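Local atomic coordinates of nonsense-mediated mRNA decay protein 2 (Saccharomyces cerevisiae, PDB entry 4LUN), a protein that takes part in nonsense-mediated decay of mRNAs carrying premature stop codons and interacts through its C-terminus with the helicase Upf1. Residues F195-K209 with I288-F302. Sequence-based numbering, arbitrary orientation.
Sequences FKLGFTTTIATAFIK and IFIRFKTSAITLGEF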
ATOM      1  N   PHE A 195     -13.242  -9.509   2.408  1.00 14.38           N
ATOM      2  CA  PHE A 195     -12.180 -10.508   2.486  1.00 15.15           C
ATOM      3  C   PHE A 195     -12.566 -11.828   1.860  1.00 15.80           C
ATOM      4  O   PHE A 195     -11.740 -12.476   1.220  1.00 15.59           O
ATOM      5  CB  PHE A 195     -11.764 -10.754   3.934  1.00 16.42           C
ATOM      6  CG  PHE A 195     -10.980 -12.025   4.126  1.00 15.50           C
ATOM      7  CD1 PHE A 195      -9.616 -12.055   3.867  1.00 16.51           C
ATOM      8  CD2 PHE A 195     -11.594 -13.177   4.603  1.00 16.93           C
ATOM      9  CE1 PHE A 195      -8.888 -13.224   4.036  1.00 16.86           C
ATOM     10  CE2 PHE A 195     -10.865 -14.362   4.783  1.00 17.12           C
ATOM     11  CZ  PHE A 195      -9.514 -14.381   4.499  1.00 15.62           C
ATOM     12  N   LYS A 196     -13.822 -12.228   2.033  1.00 16.99           N
ATOM     13  CA  LYS A 196     -14.231 -13.557   1.586  1.00 19.78           C
ATOM     14  C   LYS A 196     -14.162 -13.765   0.072  1.00 16.97           C
ATOM     15  O   LYS A 196     -14.144 -14.919  -0.383  1.00 17.23           O
ATOM     16  CB  LYS A 196     -15.599 -13.952   2.174  1.00 23.57           C
ATOM     17  CG  LYS A 196     -15.526 -14.236   3.673  1.00 26.22           C
ATOM     18  CD  LYS A 196     -16.730 -15.025   4.173  1.00 32.40           C
ATOM     19  CE  LYS A 196     -18.034 -14.270   3.972  1.00 43.46           C
ATOM     20  NZ  LYS A 196     -19.197 -15.071   4.474  1.00 45.59           N
ATOM     21  N   LEU A 197     -14.087 -12.665  -0.693  1.00 15.71           N
ATOM     22  CA  LEU A 197     -13.958 -12.737  -2.158  1.00 14.11           C
ATOM     23  C   LEU A 197     -12.531 -13.018  -2.618  1.00 17.79           C
ATOM     24  O   LEU A 197     -12.327 -13.446  -3.751  1.00 16.90           O
ATOM     25  CB  LEU A 197     -14.543 -11.500  -2.869  1.00 18.04           C
ATOM     26  CG  LEU A 197     -16.059 -11.355  -2.721  1.00 24.09           C
ATOM     27  CD1 LEU A 197     -16.545 -10.147  -3.509  1.00 28.63           C
ATOM     28  CD2 LEU A 197     -16.781 -12.629  -3.174  1.00 29.34           C
ATOM     29  N   GLY A 198     -11.551 -12.807  -1.742  1.00 14.41           N
ATOM     30  CA  GLY A 198     -10.175 -13.195  -2.035  1.00 17.41           C
ATOM     31  C   GLY A 198      -9.304 -12.157  -2.725  1.00 18.00           C
ATOM     32  O   GLY A 198      -8.110 -12.385  -2.925  1.00 16.82           O
ATOM     33  N   PHE A 199      -9.875 -11.021  -3.107  1.00 14.36           N
ATOM     34  CA  PHE A 199      -9.063  -9.991  -3.754  1.00 15.33           C
ATOM     35  C   PHE A 199      -8.024  -9.360  -2.812  1.00 17.36           C
ATOM     36  O   PHE A 199      -6.926  -8.964  -3.247  1.00 17.61           O
ATOM     37  CB  PHE A 199      -9.951  -8.898  -4.377  1.00 14.01           C
ATOM     38  CG  PHE A 199     -10.874  -9.400  -5.458  1.00 20.03           C
ATOM     39  CD1 PHE A 199     -10.378  -9.738  -6.703  1.00 21.55           C
ATOM     40  CD2 PHE A 199     -12.238  -9.513  -5.232  1.00 19.75           C
ATOM     41  CE1 PHE A 199     -11.224 -10.192  -7.705  1.00 23.75           C
ATOM     42  CE2 PHE A 199     -13.095  -9.974  -6.240  1.00 21.32           C
ATOM     43  CZ  PHE A 199     -12.577 -10.315  -7.469  1.00 21.72           C
ATOM     44  N   THR A 200      -8.340  -9.240  -1.524  1.00 15.12           N
ATOM     45  CA  THR A 200      -7.370  -8.586  -0.642  1.00 14.82           C
ATOM     46  C   THR A 200      -6.186  -9.479  -0.314  1.00 16.53           C
ATOM     47  O   THR A 200      -5.169  -8.987   0.176  1.00 16.04           O
ATOM     48  CB  THR A 200      -7.974  -8.064   0.676  1.00 15.85           C
ATOM     49  OG1 THR A 200      -8.321  -9.164   1.512  1.00 17.40           O
ATOM     50  CG2 THR A 200      -9.199  -7.201   0.397  1.00 15.79           C
ATOM     51  N   THR A 201      -6.298 -10.780  -0.571  1.00 15.63           N
ATOM     52  CA  THR A 201      -5.159 -11.665  -0.315  1.00 12.43           C
ATOM     53  C   THR A 201      -3.986 -11.249  -1.205  1.00 14.25           C
ATOM     54  O   THR A 201      -2.827 -11.445  -0.835  1.00 15.68           O
ATOM     55  CB  THR A 201      -5.476 -13.168  -0.523  1.00 16.30           C
ATOM     56  OG1 THR A 201      -5.869 -13.393  -1.877  1.00 15.82           O
ATOM     57  CG2 THR A 201      -6.565 -13.667   0.424  1.00 18.06           C
ATOM     58  N   THR A 202      -4.274 -10.677  -2.369  1.00 13.57           N
ATOM     59  CA  THR A 202      -3.199 -10.212  -3.245  1.00 15.27           C
ATOM     60  C   THR A 202      -2.502  -8.936  -2.756  1.00 17.32           C
ATOM     61  O   THR A 202      -1.372  -8.645  -3.157  1.00 17.57           O
ATOM     62  CB  THR A 202      -3.652 -10.059  -4.714  1.00 19.64           C
ATOM     63  OG1 THR A 202      -4.448  -8.871  -4.862  1.00 21.68           O
ATOM     64  CG2 THR A 202      -4.450 -11.282  -5.145  1.00 23.62           C
ATOM     65  N   ILE A 203      -3.156  -8.162  -1.893  1.00 16.32           N
ATOM     66  CA  ILE A 203      -2.480  -7.027  -1.257  1.00 14.78           C
ATOM     67  C   ILE A 203      -1.422  -7.597  -0.306  1.00 14.24           C
ATOM     68  O   ILE A 203      -0.285  -7.112  -0.227  1.00 15.88           O
ATOM     69  CB  ILE A 203      -3.471  -6.165  -0.444  1.00 15.10           C
ATOM     70  CG1 ILE A 203      -4.542  -5.554  -1.332  1.00 15.98           C
ATOM     71  CG2 ILE A 203      -2.740  -5.047   0.288  1.00 16.24           C
ATOM     72  CD1 ILE A 203      -5.675  -4.918  -0.513  1.00 16.04           C
ATOM     73  N   ALA A 204      -1.804  -8.647   0.411  1.00 13.49           N
ATOM     74  CA  ALA A 204      -0.914  -9.239   1.404  1.00 16.12           C
ATOM     75  C   ALA A 204       0.316  -9.826   0.726  1.00 17.26           C
ATOM     76  O   ALA A 204       1.436  -9.615   1.190  1.00 15.51           O
ATOM     77  CB  ALA A 204      -1.635 -10.310   2.174  1.00 15.37           C
ATOM     78  N   THR A 205       0.106 -10.564  -0.363  1.00 15.12           N
ATOM     79  CA  THR A 205       1.236 -11.195  -1.048  1.00 15.62           C
ATOM     80  C   THR A 205       2.128 -10.172  -1.739  1.00 17.63           C
ATOM     81  O   THR A 205       3.352 -10.297  -1.736  1.00 19.14           O
ATOM     82  CB  THR A 205       0.792 -12.292  -2.046  1.00 17.00           C
ATOM     83  OG1 THR A 205      -0.101 -11.735  -3.016  1.00 16.89           O
ATOM     84  CG2 THR A 205       0.062 -13.368  -1.310  1.00 17.58           C
ATOM     85  N   ALA A 206       1.520  -9.150  -2.325  1.00 15.15           N
ATOM     86  CA  ALA A 206       2.302  -8.098  -2.962  1.00 14.93           C
ATOM     87  C   ALA A 206       3.146  -7.369  -1.938  1.00 18.36           C
ATOM     88  O   ALA A 206       4.268  -6.957  -2.231  1.00 17.17           O
ATOM     89  CB  ALA A 206       1.396  -7.109  -3.694  1.00 18.12           C
ATOM     90  N   PHE A 207       2.599  -7.187  -0.739  1.00 16.57           N
ATOM     91  CA  PHE A 207       3.304  -6.415   0.279  1.00 16.69           C
ATOM     92  C   PHE A 207       4.506  -7.167   0.834  1.00 16.55           C
ATOM     93  O   PHE A 207       5.588  -6.599   0.983  1.00 17.41           O
ATOM     94  CB  PHE A 207       2.355  -6.000   1.413  1.00 17.46           C
ATOM     95  CG  PHE A 207       2.953  -4.995   2.366  1.00 17.58           C
ATOM     96  CD1 PHE A 207       3.062  -3.659   2.011  1.00 17.13           C
ATOM     97  CD2 PHE A 207       3.400  -5.389   3.610  1.00 16.59           C
ATOM     98  CE1 PHE A 207       3.611  -2.733   2.882  1.00 17.56           C
ATOM     99  CE2 PHE A 207       3.950  -4.474   4.494  1.00 17.73           C
ATOM    100  CZ  PHE A 207       4.059  -3.139   4.127  1.00 17.78           C
ATOM    101  N   ILE A 208       4.338  -8.449   1.121  1.00 15.31           N
ATOM    102  CA  ILE A 208       5.455  -9.211   1.678  1.00 18.11           C
ATOM    103  C   ILE A 208       6.577  -9.382   0.657  1.00 20.08           C
ATOM    104  O   ILE A 208       7.742  -9.423   1.033  1.00 21.12           O
ATOM    105  CB  ILE A 208       5.033 -10.599   2.223  1.00 18.72           C
ATOM    106  CG1 ILE A 208       4.560 -11.533   1.098  1.00 15.22           C
ATOM    107  CG2 ILE A 208       3.978 -10.450   3.320  1.00 19.35           C
ATOM    108  CD1 ILE A 208       4.071 -12.873   1.611  1.00 21.05           C
ATOM    109  N   LYS A 209       6.233  -9.476  -0.625  1.00 20.72           N
ATOM    110  CA  LYS A 209       7.255  -9.670  -1.656  1.00 19.63           C
ATOM    111  C   LYS A 209       8.141  -8.444  -1.792  1.00 21.15           C
ATOM    112  O   LYS A 209       9.349  -8.559  -1.995  1.00 24.54           O
ATOM    113  CB  LYS A 209       6.616  -9.978  -3.014  1.00 19.09           C
ATOM    114  CG  LYS A 209       6.073 -11.388  -3.164  1.00 27.34           C
ATOM    115  CD  LYS A 209       5.226 -11.478  -4.439  1.00 31.46           C
ATOM    116  CE  LYS A 209       4.581 -12.839  -4.592  1.00 41.08           C
ATOM    117  NZ  LYS A 209       3.519 -12.822  -5.642  1.00 41.55           N
ATOM    118  N   ILE A 288     -12.964 -17.882  -7.051  1.00 16.72           N
ATOM    119  CA  ILE A 288     -12.687 -17.489  -5.672  1.00 16.94           C
ATOM    120  C   ILE A 288     -11.718 -18.490  -5.069  1.00 16.70           C
ATOM    121  O   ILE A 288     -10.771 -18.113  -4.378  1.00 15.72           O
ATOM    122  CB  ILE A 288     -13.962 -17.473  -4.824  1.00 17.10           C
ATOM    123  CG1 ILE A 288     -15.046 -16.639  -5.515  1.00 23.11           C
ATOM    124  CG2 ILE A 288     -13.668 -16.930  -3.448  1.00 18.30           C
ATOM    125  CD1 ILE A 288     -16.390 -16.689  -4.810  1.00 22.41           C
ATOM    126  N   PHE A 289     -11.969 -19.777  -5.305  1.00 13.98           N
ATOM    127  CA  PHE A 289     -11.060 -20.810  -4.810  1.00 14.46           C
ATOM    128  C   PHE A 289      -9.660 -20.586  -5.356  1.00 17.59           C
ATOM    129  O   PHE A 289      -8.679 -20.678  -4.618  1.00 17.09           O
ATOM    130  CB  PHE A 289     -11.539 -22.202  -5.224  1.00 14.32           C
ATOM    131  CG  PHE A 289     -10.511 -23.289  -4.996  1.00 15.76           C
ATOM    132  CD1 PHE A 289     -10.152 -23.663  -3.715  1.00 20.06           C
ATOM    133  CD2 PHE A 289      -9.911 -23.938  -6.064  1.00 18.97           C
ATOM    134  CE1 PHE A 289      -9.210 -24.654  -3.501  1.00 18.50           C
ATOM    135  CE2 PHE A 289      -8.962 -24.937  -5.841  1.00 17.11           C
ATOM    136  CZ  PHE A 289      -8.629 -25.294  -4.561  1.00 15.90           C
ATOM    137  N   ILE A 290      -9.565 -20.303  -6.655  1.00 15.55           N
ATOM    138  CA  ILE A 290      -8.247 -20.117  -7.259  1.00 17.09           C
ATOM    139  C   ILE A 290      -7.512 -18.918  -6.642  1.00 18.76           C
ATOM    140  O   ILE A 290      -6.303 -18.977  -6.431  1.00 17.30           O
ATOM    141  CB  ILE A 290      -8.318 -20.002  -8.814  1.00 16.96           C
ATOM    142  CG1 ILE A 290      -8.791 -21.322  -9.434  1.00 26.59           C
ATOM    143  CG2 ILE A 290      -6.969 -19.570  -9.393  1.00 19.09           C
ATOM    144  CD1 ILE A 290      -8.014 -22.539  -8.979  1.00 25.13           C
ATOM    145  N   ARG A 291      -8.229 -17.835  -6.345  1.00 16.58           N
ATOM    146  CA  ARG A 291      -7.592 -16.698  -5.681  1.00 15.79           C
ATOM    147  C   ARG A 291      -7.026 -17.091  -4.313  1.00 17.28           C
ATOM    148  O   ARG A 291      -5.889 -16.759  -3.972  1.00 16.72           O
ATOM    149  CB  ARG A 291      -8.575 -15.528  -5.530  1.00 18.51           C
ATOM    150  CG  ARG A 291      -8.740 -14.711  -6.810  1.00 23.56           C
ATOM    151  CD  ARG A 291      -9.426 -13.375  -6.539  1.00 21.94           C
ATOM    152  NE  ARG A 291     -10.821 -13.546  -6.141  1.00 22.06           N
ATOM    153  CZ  ARG A 291     -11.832 -13.692  -6.993  1.00 22.80           C
ATOM    154  NH1 ARG A 291     -11.610 -13.689  -8.301  1.00 26.15           N
ATOM    155  NH2 ARG A 291     -13.066 -13.828  -6.534  1.00 20.15           N
ATOM    156  N   PHE A 292      -7.815 -17.822  -3.536  1.00 13.90           N
ATOM    157  CA  PHE A 292      -7.354 -18.241  -2.218  1.00 13.67           C
ATOM    158  C   PHE A 292      -6.213 -19.249  -2.270  1.00 15.55           C
ATOM    159  O   PHE A 292      -5.290 -19.171  -1.466  1.00 17.31           O
ATOM    160  CB  PHE A 292      -8.521 -18.761  -1.372  1.00 15.63           C
ATOM    161  CG  PHE A 292      -9.261 -17.663  -0.682  1.00 13.32           C
ATOM    162  CD1 PHE A 292      -8.759 -17.136   0.503  1.00 14.72           C
ATOM    163  CD2 PHE A 292     -10.409 -17.117  -1.235  1.00 18.16           C
ATOM    164  CE1 PHE A 292      -9.413 -16.086   1.143  1.00 14.77           C
ATOM    165  CE2 PHE A 292     -11.068 -16.067  -0.601  1.00 15.57           C
ATOM    166  CZ  PHE A 292     -10.569 -15.557   0.594  1.00 15.06           C
ATOM    167  N   LYS A 293      -6.278 -20.183  -3.211  1.00 15.96           N
ATOM    168  CA  LYS A 293      -5.239 -21.201  -3.320  1.00 16.61           C
ATOM    169  C   LYS A 293      -3.907 -20.573  -3.733  1.00 14.64           C
ATOM    170  O   LYS A 293      -2.863 -20.873  -3.151  1.00 17.72           O
ATOM    171  CB  LYS A 293      -5.638 -22.291  -4.328  1.00 16.68           C
ATOM    172  CG  LYS A 293      -4.535 -23.339  -4.522  1.00 15.37           C
ATOM    173  CD  LYS A 293      -5.031 -24.535  -5.315  1.00 16.93           C
ATOM    174  CE  LYS A 293      -3.891 -25.522  -5.576  1.00 18.39           C
ATOM    175  NZ  LYS A 293      -4.399 -26.712  -6.309  1.00 17.92           N
ATOM    176  N   THR A 294      -3.951 -19.711  -4.741  1.00 17.65           N
ATOM    177  CA  THR A 294      -2.746 -19.041  -5.230  1.00 16.87           C
ATOM    178  C   THR A 294      -2.094 -18.260  -4.101  1.00 19.85           C
ATOM    179  O   THR A 294      -0.876 -18.312  -3.905  1.00 17.93           O
ATOM    180  CB  THR A 294      -3.082 -18.077  -6.368  1.00 18.39           C
ATOM    181  OG1 THR A 294      -3.665 -18.815  -7.445  1.00 25.95           O
ATOM    182  CG2 THR A 294      -1.829 -17.378  -6.864  1.00 26.83           C
ATOM    183  N   SER A 295      -2.912 -17.539  -3.344  1.00 19.14           N
ATOM    184  CA  SER A 295      -2.390 -16.748  -2.235  1.00 16.73           C
ATOM    185  C   SER A 295      -1.915 -17.605  -1.064  1.00 18.07           C
ATOM    186  O   SER A 295      -0.889 -17.310  -0.454  1.00 18.42           O
ATOM    187  CB  SER A 295      -3.437 -15.747  -1.767  1.00 15.49           C
ATOM    188  OG  SER A 295      -3.638 -14.765  -2.762  1.00 17.95           O
ATOM    189  N   ALA A 296      -2.668 -18.656  -0.740  1.00 17.36           N
ATOM    190  CA  ALA A 296      -2.247 -19.622   0.274  1.00 17.98           C
ATOM    191  C   ALA A 296      -0.849 -20.169  -0.030  1.00 16.76           C
ATOM    192  O   ALA A 296      -0.004 -20.268   0.860  1.00 20.46           O
ATOM    193  CB  ALA A 296      -3.247 -20.756   0.363  1.00 16.87           C
ATOM    194  N   ILE A 297      -0.606 -20.500  -1.291  1.00 20.17           N
ATOM    195  CA  ILE A 297       0.665 -21.106  -1.676  1.00 21.55           C
ATOM    196  C   ILE A 297       1.805 -20.104  -1.515  1.00 18.56           C
ATOM    197  O   ILE A 297       2.858 -20.424  -0.960  1.00 23.60           O
ATOM    198  CB  ILE A 297       0.600 -21.670  -3.111  1.00 22.90           C
ATOM    199  CG1 ILE A 297      -0.233 -22.962  -3.111  1.00 21.65           C
ATOM    200  CG2 ILE A 297       2.004 -21.919  -3.659  1.00 25.07           C
ATOM    201  CD1 ILE A 297      -0.536 -23.486  -4.475  1.00 26.76           C
ATOM    202  N   THR A 298       1.568 -18.882  -1.967  1.00 19.40           N
ATOM    203  CA  THR A 298       2.567 -17.824  -1.881  1.00 18.22           C
ATOM    204  C   THR A 298       2.878 -17.477  -0.429  1.00 18.28           C
ATOM    205  O   THR A 298       4.050 -17.327  -0.041  1.00 19.75           O
ATOM    206  CB  THR A 298       2.080 -16.576  -2.625  1.00 21.40           C
ATOM    207  OG1 THR A 298       1.949 -16.879  -4.025  1.00 23.99           O
ATOM    208  CG2 THR A 298       3.062 -15.415  -2.447  1.00 24.60           C
ATOM    209  N   LEU A 299       1.831 -17.342   0.384  1.00 16.13           N
ATOM    210  CA  LEU A 299       2.033 -16.999   1.795  1.00 18.83           C
ATOM    211  C   LEU A 299       2.778 -18.119   2.498  1.00 23.24           C
ATOM    212  O   LEU A 299       3.684 -17.874   3.307  1.00 20.99           O
ATOM    213  CB  LEU A 299       0.697 -16.715   2.488  1.00 21.47           C
ATOM    214  CG  LEU A 299       0.022 -15.419   2.040  1.00 26.23           C
ATOM    215  CD1 LEU A 299      -1.463 -15.402   2.405  1.00 23.57           C
ATOM    216  CD2 LEU A 299       0.735 -14.214   2.629  1.00 21.24           C
ATOM    217  N   GLY A 300       2.400 -19.355   2.185  1.00 20.41           N
ATOM    218  CA  GLY A 300       3.050 -20.504   2.777  1.00 23.95           C
ATOM    219  C   GLY A 300       4.513 -20.600   2.404  1.00 22.30           C
ATOM    220  O   GLY A 300       5.348 -20.896   3.256  1.00 26.79           O
ATOM    221  N   GLU A 301       4.827 -20.358   1.139  1.00 20.92           N
ATOM    222  CA  GLU A 301       6.217 -20.385   0.691  1.00 26.71           C
ATOM    223  C   GLU A 301       7.044 -19.338   1.429  1.00 27.15           C
ATOM    224  O   GLU A 301       8.119 -19.640   1.944  1.00 30.82           O
ATOM    225  CB  GLU A 301       6.309 -20.139  -0.814  1.00 29.43           C
ATOM    226  CG  GLU A 301       5.949 -21.353  -1.669  1.00 43.11           C
ATOM    227  CD  GLU A 301       5.870 -21.038  -3.155  1.00 46.66           C
ATOM    228  OE1 GLU A 301       5.736 -21.991  -3.955  1.00 54.77           O
ATOM    229  OE2 GLU A 301       5.934 -19.843  -3.524  1.00 46.87           O
ATOM    230  N   PHE A 302       6.526 -18.115   1.487  1.00 24.20           N
ATOM    231  CA  PHE A 302       7.251 -17.002   2.097  1.00 24.00           C
ATOM    232  C   PHE A 302       7.545 -17.258   3.571  1.00 27.31           C
ATOM    233  O   PHE A 302       8.682 -17.086   4.034  1.00 28.51           O
ATOM    234  CB  PHE A 302       6.467 -15.691   1.938  1.00 21.87           C
ATOM    235  CG  PHE A 302       7.231 -14.477   2.394  1.00 24.56           C
ATOM    236  CD1 PHE A 302       7.957 -13.722   1.485  1.00 27.19           C
ATOM    237  CD2 PHE A 302       7.236 -14.104   3.725  1.00 26.63           C
ATOM    238  CE1 PHE A 302       8.665 -12.606   1.903  1.00 27.59           C
ATOM    239  CE2 PHE A 302       7.945 -12.990   4.146  1.00 26.69           C
ATOM    240  CZ  PHE A 302       8.659 -12.251   3.234  1.00 25.60           C
TER
HETATM  241  O   HOH W   1      -1.558 -13.795  -4.300  1.00 24.93           O
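The guanidinium of R291 lies flat on one face of the F199 ring, planes 17° apart, with R291 CZ 3.9 Å from the centroid of the F199 ring in a cation-pi stack. The backbone N of I288 approaches the opposite guanidinium face, off toward the rim. The guanidinium edge is turned to the backbone: R291 NE and NH2, side-on, both grip L197 O (2.8 Å from NE, 2.9 Å from NH2). A bend at chi3 turns the R291 guanidinium to meet F199 with its face and L197 O with its edge. F292 points its edge at the face of F195 in a T-shaped pair, planes at 78°; K196 O lies near the F292 plane at another part of the rim, beside CE2. G198 CA packs 3.3 Å from F292 CE2. At the far end I208 CB stands over the centre of the F302 ring, a CH-pi contact of 4.1 Å to the centroid.

Between these ends, T201 OG1 and S295 OG lie 2.8 Å apart, and one water joins S295 OG to T205 OG1. Further along, the T205 methyl meets T298 and L299. Helices 201-209 and 288-302 run nearly parallel, 25° apart, and F292 and I208 also touch helix 231-271 behind them, part of the HEAT-repeat-like stacking of this N-terminal MIF4G domain. Two bonds to L197 O fix the guanidinium's rotation, keeping its charge over F199.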